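Local coordinates for protein putative thioesterase yhdA (Lactococcus lactis subsp. lactis, PDB 3GEK) that is of unknown function but probably acts as a hot-dog-fold acyl-CoA thioesterase of the PaaI family, perhaps on 1,4-dihydroxy-2-naphthoyl-CoA, at residues A[6-17]-A[29-40]. The protein carries 7 engineered substitutions. Residues are numbered along the deposited sequence; the frame is centred on the assembly and turned at random.
Sequences QLNITDFQVFTD and KFSSKMILSDFH
Phe15 and Lys29 pair through both backbone bonds, Phe15 N to Lys29 O and Lys29 N to Phe15 O, in an antiparallel ladder that Gln13 and Ser31 continue in the same reciprocal way. Between Thr10 and Gln13 a beta bulge shifts the register by one, the chain turning a corner at Asp11; beyond it Thr10 and Lys33 again exchange two bonds, Thr10 N reaching Lys33 O at 2.7 Å, and Ile35 N closes the series on Asn8 O at 3.2 Å. A water bridges Asn8 ND2 and Ile35 O. At the corner the side chain of Asp11 points toward segment 29-40 and meets Lys33, whose chain bends at its last torsion (chi4 69°) to bring Lys33 NZ within 2.8 Å of Asp11 OD2, a salt bridge on the anti lone pair of that oxygen. Lys29 instead runs fully extended; its CB lies over one face of the Phe15 ring, 4.0 Å from the centroid, and Lys29 NZ forms a salt bridge with Asp17 OD1 at 2.9 Å, met on the syn side but 20° out of the carboxylate plane. An alanine in place of Asp17 would probably leave the Lys29 ammonium without this carboxylate and freer to swing. At the other end Gln6 CB sits over the Phe39 ring, while the Gln6 amide bonds to Gln6 of the second subunit. Ile9, Phe12 and Val14 pack on helix 49-68, the central helix of the hot-dog fold, and strand 28-35 is flanked on its other edge by strand 92-102, where Ser32 OG bonds to Ala95 O.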
loop_
_atom_site.group_PDB
_atom_site.type_symbol
_atom_site.label_atom_id
_atom_site.label_comp_id
_atom_site.label_asym_id
_atom_site.label_seq_id
_atom_site.Cartn_x
_atom_site.Cartn_y
_atom_site.Cartn_z
ATOM N N GLN A 6 -17.213 0.489 -20.524
ATOM C CA GLN A 6 -18.421 0.633 -19.703
ATOM C C GLN A 6 -18.211 1.543 -18.491
ATOM O O GLN A 6 -19.164 2.124 -17.975
ATOM C CB GLN A 6 -18.957 -0.732 -19.270
ATOM C CG GLN A 6 -19.603 -1.516 -20.399
ATOM C CD GLN A 6 -20.344 -2.742 -19.913
ATOM O OE1 GLN A 6 -19.999 -3.867 -20.270
ATOM N NE2 GLN A 6 -21.368 -2.533 -19.094
ATOM N N LEU A 7 -16.959 1.676 -18.059
ATOM C CA LEU A 7 -16.591 2.610 -16.997
ATOM C C LEU A 7 -16.930 4.061 -17.357
ATOM O O LEU A 7 -17.126 4.890 -16.472
ATOM C CB LEU A 7 -15.103 2.473 -16.657
ATOM C CG LEU A 7 -14.594 1.772 -15.384
ATOM C CD1 LEU A 7 -15.667 1.120 -14.505
ATOM C CD2 LEU A 7 -13.499 0.776 -15.731
ATOM N N ASN A 8 -17.019 4.351 -18.657
ATOM C CA ASN A 8 -17.347 5.694 -19.150
ATOM C C ASN A 8 -16.352 6.752 -18.647
ATOM O O ASN A 8 -16.730 7.726 -17.991
ATOM C CB ASN A 8 -18.799 6.065 -18.789
ATOM C CG ASN A 8 -19.374 7.163 -19.678
ATOM O OD1 ASN A 8 -18.722 7.658 -20.599
ATOM N ND2 ASN A 8 -20.613 7.542 -19.400
ATOM N N ILE A 9 -15.075 6.532 -18.947
ATOM C CA ILE A 9 -14.025 7.511 -18.662
ATOM C C ILE A 9 -14.091 8.627 -19.708
ATOM O O ILE A 9 -14.018 8.361 -20.906
ATOM C CB ILE A 9 -12.604 6.869 -18.661
ATOM C CG1 ILE A 9 -12.540 5.604 -17.786
ATOM C CG2 ILE A 9 -11.531 7.883 -18.270
ATOM C CD1 ILE A 9 -13.270 5.686 -16.460
ATOM N N THR A 10 -14.240 9.867 -19.248
ATOM C CA THR A 10 -14.381 11.021 -20.139
ATOM C C THR A 10 -13.279 12.065 -19.903
ATOM O O THR A 10 -12.592 12.035 -18.886
ATOM C CB THR A 10 -15.762 11.697 -19.965
ATOM O OG1 THR A 10 -16.756 10.707 -19.687
ATOM C CG2 THR A 10 -16.164 12.441 -21.224
ATOM N N ASP A 11 -13.131 12.983 -20.857
ATOM C CA ASP A 11 -12.270 14.163 -20.723
ATOM C C ASP A 11 -10.830 13.822 -20.318
ATOM O O ASP A 11 -10.222 14.549 -19.533
ATOM C CB ASP A 11 -12.873 15.171 -19.722
ATOM C CG ASP A 11 -14.207 15.762 -20.183
ATOM O OD1 ASP A 11 -14.617 15.555 -21.349
ATOM O OD2 ASP A 11 -14.850 16.452 -19.362
ATOM N N PHE A 12 -10.292 12.720 -20.842
ATOM C CA PHE A 12 -8.923 12.330 -20.514
ATOM C C PHE A 12 -7.927 13.272 -21.181
ATOM O O PHE A 12 -8.001 13.505 -22.387
ATOM C CB PHE A 12 -8.621 10.869 -20.890
ATOM C CG PHE A 12 -7.188 10.454 -20.614
ATOM C CD1 PHE A 12 -6.769 10.162 -19.316
ATOM C CD2 PHE A 12 -6.260 10.367 -21.648
ATOM C CE1 PHE A 12 -5.448 9.789 -19.052
ATOM C CE2 PHE A 12 -4.933 9.994 -21.391
ATOM C CZ PHE A 12 -4.532 9.709 -20.091
ATOM N N GLN A 13 -7.019 13.822 -20.381
ATOM C CA GLN A 13 -5.898 14.619 -20.888
ATOM C C GLN A 13 -4.677 14.491 -19.989
ATOM O O GLN A 13 -4.786 14.522 -18.762
ATOM C CB GLN A 13 -6.281 16.093 -21.107
ATOM C CG GLN A 13 -6.933 16.792 -19.919
ATOM C CD GLN A 13 -7.643 18.089 -20.302
ATOM O OE1 GLN A 13 -8.285 18.183 -21.353
ATOM N NE2 GLN A 13 -7.534 19.096 -19.439
ATOM N N VAL A 14 -3.519 14.324 -20.621
ATOM C CA VAL A 14 -2.225 14.289 -19.943
ATOM C C VAL A 14 -1.434 15.532 -20.369
ATOM O O VAL A 14 -1.458 15.918 -21.544
ATOM C CB VAL A 14 -1.464 12.967 -20.248
ATOM C CG1 VAL A 14 -1.164 12.835 -21.731
ATOM C CG2 VAL A 14 -0.190 12.855 -19.424
ATOM N N PHE A 15 -0.761 16.170 -19.414
ATOM C CA PHE A 15 -0.142 17.482 -19.656
ATOM C C PHE A 15 1.002 17.794 -18.695
ATOM O O PHE A 15 1.122 17.181 -17.638
ATOM C CB PHE A 15 -1.197 18.600 -19.583
ATOM C CG PHE A 15 -1.927 18.670 -18.260
ATOM C CD1 PHE A 15 -3.031 17.856 -18.014
ATOM C CD2 PHE A 15 -1.509 19.550 -17.264
ATOM C CE1 PHE A 15 -3.706 17.914 -16.797
ATOM C CE2 PHE A 15 -2.176 19.615 -16.044
ATOM C CZ PHE A 15 -3.277 18.794 -15.809
ATOM N N THR A 16 1.837 18.755 -19.082
ATOM C CA THR A 16 2.866 19.299 -18.201
ATOM C C THR A 16 2.494 20.726 -17.824
ATOM O O THR A 16 1.759 21.396 -18.555
ATOM C CB THR A 16 4.260 19.306 -18.866
ATOM O OG1 THR A 16 4.217 20.071 -20.075
ATOM C CG2 THR A 16 4.714 17.898 -19.188
ATOM N N ASP A 17 2.998 21.189 -16.684
ATOM C CA ASP A 17 2.828 22.587 -16.288
ATOM C C ASP A 17 3.719 23.469 -17.150
ATOM O O ASP A 17 4.770 23.023 -17.623
ATOM C CB ASP A 17 3.174 22.783 -14.809
ATOM C CG ASP A 17 2.457 21.796 -13.903
ATOM O OD1 ASP A 17 1.221 21.905 -13.744
ATOM O OD2 ASP A 17 3.134 20.908 -13.346
ATOM N N LYS A 29 1.173 15.526 -15.326
ATOM C CA LYS A 29 -0.116 15.368 -14.681
ATOM C C LYS A 29 -1.116 14.802 -15.683
ATOM O O LYS A 29 -0.914 14.918 -16.893
ATOM C CB LYS A 29 -0.624 16.713 -14.164
ATOM C CG LYS A 29 0.138 17.273 -12.976
ATOM C CD LYS A 29 -0.262 18.721 -12.720
ATOM C CE LYS A 29 0.390 19.259 -11.456
ATOM N NZ LYS A 29 0.116 20.716 -11.285
ATOM N N PHE A 30 -2.176 14.178 -15.169
ATOM C CA PHE A 30 -3.355 13.872 -15.980
ATOM C C PHE A 30 -4.659 14.268 -15.291
ATOM O O PHE A 30 -4.710 14.419 -14.070
ATOM C CB PHE A 30 -3.387 12.409 -16.457
ATOM C CG PHE A 30 -3.793 11.414 -15.401
ATOM C CD1 PHE A 30 -5.138 11.176 -15.120
ATOM C CD2 PHE A 30 -2.833 10.686 -14.714
ATOM C CE1 PHE A 30 -5.514 10.252 -14.151
ATOM C CE2 PHE A 30 -3.202 9.744 -13.756
ATOM C CZ PHE A 30 -4.544 9.530 -13.474
ATOM N N SER A 31 -5.689 14.453 -16.111
ATOM C CA SER A 31 -7.045 14.763 -15.685
ATOM C C SER A 31 -8.019 13.821 -16.391
ATOM O O SER A 31 -7.748 13.353 -17.503
ATOM C CB SER A 31 -7.397 16.196 -16.081
ATOM O OG SER A 31 -7.248 17.082 -14.996
ATOM N N SER A 32 -9.160 13.570 -15.751
ATOM C CA SER A 32 -10.247 12.800 -16.351
ATOM C C SER A 32 -11.494 12.844 -15.484
ATOM O O SER A 32 -11.455 13.277 -14.333
ATOM C CB SER A 32 -9.840 11.342 -16.590
ATOM O OG SER A 32 -9.686 10.645 -15.368
ATOM N N LYS A 33 -12.602 12.394 -16.056
ATOM C CA LYS A 33 -13.852 12.258 -15.333
ATOM C C LYS A 33 -14.388 10.859 -15.583
ATOM O O LYS A 33 -14.080 10.242 -16.610
ATOM C CB LYS A 33 -14.873 13.307 -15.792
ATOM C CG LYS A 33 -14.443 14.747 -15.560
ATOM C CD LYS A 33 -15.587 15.723 -15.761
ATOM C CE LYS A 33 -15.106 17.171 -15.666
ATOM N NZ LYS A 33 -14.242 17.553 -16.823
HETATM N N MSE A 34 -15.167 10.354 -14.636
HETATM C CA MSE A 34 -15.911 9.125 -14.846
HETATM C C MSE A 34 -17.387 9.370 -14.561
HETATM O O MSE A 34 -17.758 9.705 -13.437
HETATM C CB MSE A 34 -15.368 7.993 -13.973
HETATM C CG MSE A 34 -16.143 6.690 -14.120
HETATM SE SE MSE A 34 -15.236 5.196 -13.275
HETATM C CE MSE A 34 -15.626 5.642 -11.403
ATOM N N ILE A 35 -18.206 9.203 -15.578
ATOM C CA ILE A 35 -19.645 9.431 -15.471
ATOM C C ILE A 35 -20.344 8.193 -14.913
ATOM O O ILE A 35 -20.276 7.115 -15.502
ATOM C CB ILE A 35 -20.264 9.808 -16.830
ATOM C CG1 ILE A 35 -19.407 10.871 -17.533
ATOM C CG2 ILE A 35 -21.719 10.263 -16.650
ATOM C CD1 ILE A 35 -19.795 11.113 -18.988
ATOM N N LEU A 36 -21.032 8.370 -13.788
ATOM C CA LEU A 36 -21.591 7.246 -13.029
ATOM C C LEU A 36 -23.006 6.851 -13.438
ATOM O O LEU A 36 -23.849 7.700 -13.736
ATOM C CB LEU A 36 -21.531 7.528 -11.515
ATOM C CG LEU A 36 -20.164 7.955 -10.950
ATOM C CD1 LEU A 36 -20.264 8.357 -9.487
ATOM C CD2 LEU A 36 -19.132 6.862 -11.129
ATOM N N SER A 37 -23.232 5.539 -13.459
ATOM C CA SER A 37 -24.561 4.933 -13.552
ATOM C C SER A 37 -24.616 3.793 -12.540
ATOM O O SER A 37 -23.714 3.663 -11.710
ATOM C CB SER A 37 -24.811 4.387 -14.958
ATOM O OG SER A 37 -23.996 3.255 -15.211
ATOM N N ASP A 38 -25.660 2.966 -12.625
ATOM C CA ASP A 38 -25.817 1.785 -11.768
ATOM C C ASP A 38 -24.693 0.773 -11.961
ATOM O O ASP A 38 -24.400 -0.016 -11.064
ATOM C CB ASP A 38 -27.167 1.104 -12.017
ATOM C CG ASP A 38 -27.279 0.505 -13.421
ATOM O OD1 ASP A 38 -27.404 -0.740 -13.523
ATOM O OD2 ASP A 38 -27.244 1.273 -14.413
ATOM N N PHE A 39 -24.074 0.803 -13.140
ATOM C CA PHE A 39 -22.911 -0.023 -13.443
ATOM C C PHE A 39 -21.857 0.099 -12.344
ATOM O O PHE A 39 -21.230 -0.890 -11.973
ATOM C CB PHE A 39 -22.315 0.372 -14.806
ATOM C CG PHE A 39 -21.048 -0.369 -15.160
ATOM C CD1 PHE A 39 -21.099 -1.655 -15.688
ATOM C CD2 PHE A 39 -19.809 0.223 -14.968
ATOM C CE1 PHE A 39 -19.931 -2.344 -16.016
ATOM C CE2 PHE A 39 -18.636 -0.455 -15.295
ATOM C CZ PHE A 39 -18.698 -1.744 -15.817
ATOM N N HIS A 40 -21.695 1.312 -11.818
ATOM C CA HIS A 40 -20.643 1.620 -10.851
ATOM C C HIS A 40 -21.069 1.418 -9.388
ATOM O O HIS A 40 -20.272 1.634 -8.474
ATOM C CB HIS A 40 -20.144 3.061 -11.047
ATOM C CG HIS A 40 -19.904 3.439 -12.476
ATOM N ND1 HIS A 40 -18.641 3.602 -12.999
ATOM C CD2 HIS A 40 -20.766 3.703 -13.486
ATOM C CE1 HIS A 40 -18.734 3.948 -14.270
ATOM N NE2 HIS A 40 -20.012 4.011 -14.592
HETATM O O HOH W 1 -22.248 6.335 -17.185
#